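Local coordinates for protein cerato-platanin 1 (Moniliophthora perniciosa, PDB 3SUJ) that is a secreted fungal protein of the cerato-platanin family, built on a double-psi beta-barrel, whose precise function is not settled and which can bind zinc, at residues Gln65-Ser70 / Pro75-Met80. Sequence-based numbering, arbitrary orientation. Where two conformers were deposited one is given.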
loop_
_atom_site.group_PDB
_atom_site.type_symbol
_atom_site.label_atom_id
_atom_site.label_comp_id
_atom_site.label_asym_id
_atom_site.label_seq_id
_atom_site.Cartn_x
_atom_site.Cartn_y
_atom_site.Cartn_z
ATOM N N GLN A 65 -6.533 -2.704 -5.418
ATOM C CA GLN A 65 -7.185 -3.800 -4.758
ATOM C C GLN A 65 -6.314 -5.018 -4.811
ATOM O O GLN A 65 -5.895 -5.474 -5.893
ATOM C CB GLN A 65 -8.464 -4.087 -5.493
ATOM C CG GLN A 65 -9.274 -5.267 -4.855
ATOM C CD GLN A 65 -10.461 -5.636 -5.728
ATOM O OE1 GLN A 65 -10.273 -5.777 -6.966
ATOM N NE2 GLN A 65 -11.649 -5.728 -5.200
ATOM N N LEU A 66 -5.967 -5.523 -3.633
ATOM C CA LEU A 66 -5.106 -6.691 -3.500
ATOM C C LEU A 66 -5.908 -7.799 -2.870
ATOM O O LEU A 66 -6.443 -7.622 -1.808
ATOM C CB LEU A 66 -3.888 -6.379 -2.633
ATOM C CG LEU A 66 -3.079 -5.154 -3.043
ATOM C CD1 LEU A 66 -1.904 -4.883 -2.048
ATOM C CD2 LEU A 66 -2.485 -5.298 -4.402
ATOM N N THR A 67 -5.975 -8.922 -3.572
ATOM C CA THR A 67 -6.819 -10.036 -3.141
ATOM C C THR A 67 -5.980 -11.244 -2.881
ATOM O O THR A 67 -5.168 -11.679 -3.685
ATOM C CB THR A 67 -7.913 -10.378 -4.219
ATOM O OG1 THR A 67 -8.703 -9.158 -4.413
ATOM C CG2 THR A 67 -8.823 -11.485 -3.684
ATOM N N TYR A 68 -6.211 -11.731 -1.658
ATOM C CA TYR A 68 -5.467 -12.949 -1.158
ATOM C C TYR A 68 -6.436 -14.064 -1.039
ATOM O O TYR A 68 -7.481 -13.929 -0.416
ATOM C CB TYR A 68 -4.808 -12.668 0.196
ATOM C CG TYR A 68 -4.056 -13.840 0.772
ATOM C CD1 TYR A 68 -2.961 -14.370 0.134
ATOM C CD2 TYR A 68 -4.491 -14.412 1.946
ATOM C CE1 TYR A 68 -2.247 -15.476 0.703
ATOM C CE2 TYR A 68 -3.778 -15.521 2.528
ATOM C CZ TYR A 68 -2.729 -15.976 1.842
ATOM O OH TYR A 68 -1.988 -17.038 2.389
ATOM N N SER A 69 -6.037 -15.174 -1.681
ATOM C CA SER A 69 -6.850 -16.390 -1.569
ATOM C C SER A 69 -6.069 -17.381 -0.725
ATOM O O SER A 69 -5.120 -18.009 -1.221
ATOM C CB SER A 69 -6.981 -16.959 -2.952
ATOM O OG SER A 69 -7.812 -16.094 -3.686
ATOM N N SER A 70 -6.365 -17.384 0.560
ATOM C CA SER A 70 -5.739 -18.274 1.543
ATOM C C SER A 70 -5.940 -19.752 1.210
ATOM O O SER A 70 -6.912 -20.139 0.522
ATOM C CB SER A 70 -6.280 -17.965 2.940
ATOM O OG SER A 70 -5.927 -18.999 3.868
ATOM N N PRO A 75 -11.646 -15.794 -0.069
ATOM C CA PRO A 75 -10.895 -14.619 -0.470
ATOM C C PRO A 75 -11.253 -13.407 0.326
ATOM O O PRO A 75 -12.271 -13.166 0.840
ATOM C CB PRO A 75 -11.312 -14.419 -1.951
ATOM C CG PRO A 75 -11.706 -15.819 -2.429
ATOM C CD PRO A 75 -12.435 -16.310 -1.239
ATOM N N LYS A 76 -10.194 -12.571 0.407
ATOM C CA LYS A 76 -10.264 -11.293 1.110
ATOM C C LYS A 76 -9.482 -10.300 0.266
ATOM O O LYS A 76 -8.436 -10.622 -0.276
ATOM C CB LYS A 76 -9.552 -11.501 2.477
ATOM C CG LYS A 76 -9.368 -10.307 3.284
ATOM C CD LYS A 76 -10.602 -9.648 3.739
ATOM C CE LYS A 76 -10.230 -8.446 4.612
ATOM N NZ LYS A 76 -11.516 -7.992 5.256
ATOM N N SER A 77 -9.963 -9.061 0.278
ATOM C CA SER A 77 -9.286 -7.968 -0.412
ATOM C C SER A 77 -8.995 -6.838 0.502
ATOM O O SER A 77 -9.779 -6.560 1.421
ATOM C CB SER A 77 -10.154 -7.393 -1.563
ATOM O OG SER A 77 -10.508 -8.372 -2.522
ATOM N N ILE A 78 -7.899 -6.158 0.230
ATOM C CA ILE A 78 -7.701 -4.840 0.840
ATOM C C ILE A 78 -7.486 -3.824 -0.260
ATOM O O ILE A 78 -7.262 -4.224 -1.389
ATOM C CB ILE A 78 -6.420 -4.809 1.808
ATOM C CG1 ILE A 78 -5.155 -5.250 1.084
ATOM C CG2 ILE A 78 -6.723 -5.662 3.074
ATOM C CD1 ILE A 78 -3.776 -4.927 1.754
ATOM N N TYR A 79 -7.513 -2.554 0.087
ATOM C CA TYR A 79 -7.467 -1.434 -0.899
ATOM C C TYR A 79 -6.355 -0.549 -0.425
ATOM O O TYR A 79 -6.446 0.030 0.666
ATOM C CB TYR A 79 -8.826 -0.714 -0.950
ATOM C CG TYR A 79 -9.923 -1.707 -1.360
ATOM C CD1 TYR A 79 -10.230 -1.940 -2.695
ATOM C CD2 TYR A 79 -10.531 -2.503 -0.403
ATOM C CE1 TYR A 79 -11.151 -2.899 -3.074
ATOM C CE2 TYR A 79 -11.460 -3.519 -0.750
ATOM C CZ TYR A 79 -11.767 -3.646 -2.089
ATOM O OH TYR A 79 -12.640 -4.697 -2.462
ATOM N N MET A 80 -5.275 -0.520 -1.145
ATOM C CA MET A 80 -4.050 0.159 -0.672
ATOM C C MET A 80 -3.746 1.379 -1.505
ATOM O O MET A 80 -3.691 1.269 -2.706
ATOM C CB MET A 80 -2.867 -0.860 -0.773
ATOM C CG MET A 80 -1.604 -0.388 -0.026
ATOM S SD MET A 80 -0.046 -1.147 -0.501
ATOM C CE MET A 80 0.256 -0.098 -1.890
#
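Thr67 OG1 and Ser77 OG lie 2.7 Å apart in a hydroxyl-hydroxyl hydrogen bond across a beta hairpin of the double-psi beta-barrel, formed by strands 63-68 and 76-83. The two residues are a non-hydrogen-bonded antiparallel pair, and both hydroxyls stand beside their own backbone N (chi1 -59° and -58°), which turns them toward one another. On either side of this pair the main chains are joined by two reciprocal couples of hydrogen bonds. Leu66 N reaches Ile78 O at 2.9 Å while Ile78 N returns to Leu66 O; nearer the turn, Tyr68 N donates to Lys76 O at 2.8 Å and Lys76 N to Tyr68 O.

On the face that carries Thr67 and Ser77, the extended chain of Gln65 runs alongside the ring of Tyr79. Gln65 CG comes within 3.5 Å of Tyr79 CE1, and the Gln65 amide, its plane 40° from that of the ring, donates from NE2 to Tyr79 OH at 3.1 Å. Arg122 adds a weak bond to that same hydroxyl. A leucine in place of Tyr79 would probably leave Gln65 NE2 without this acceptor, its amide less fixed in rotation, and the weak bond from Arg122 without its mate.

On the other face, Leu66 and Ile78 are buried against the body of the protein, whereas the Lys76 chain at the turn end is exposed. Here Ile78 also rests on Ala96 and Leu100 of helix 94-101, and Leu66 on Val115 of strand 111-118. Between the two hairpin strands, Leu66 CB packs against Ile78 CG1, and Leu66 CD1 meets Met80 CB at 4.3 Å.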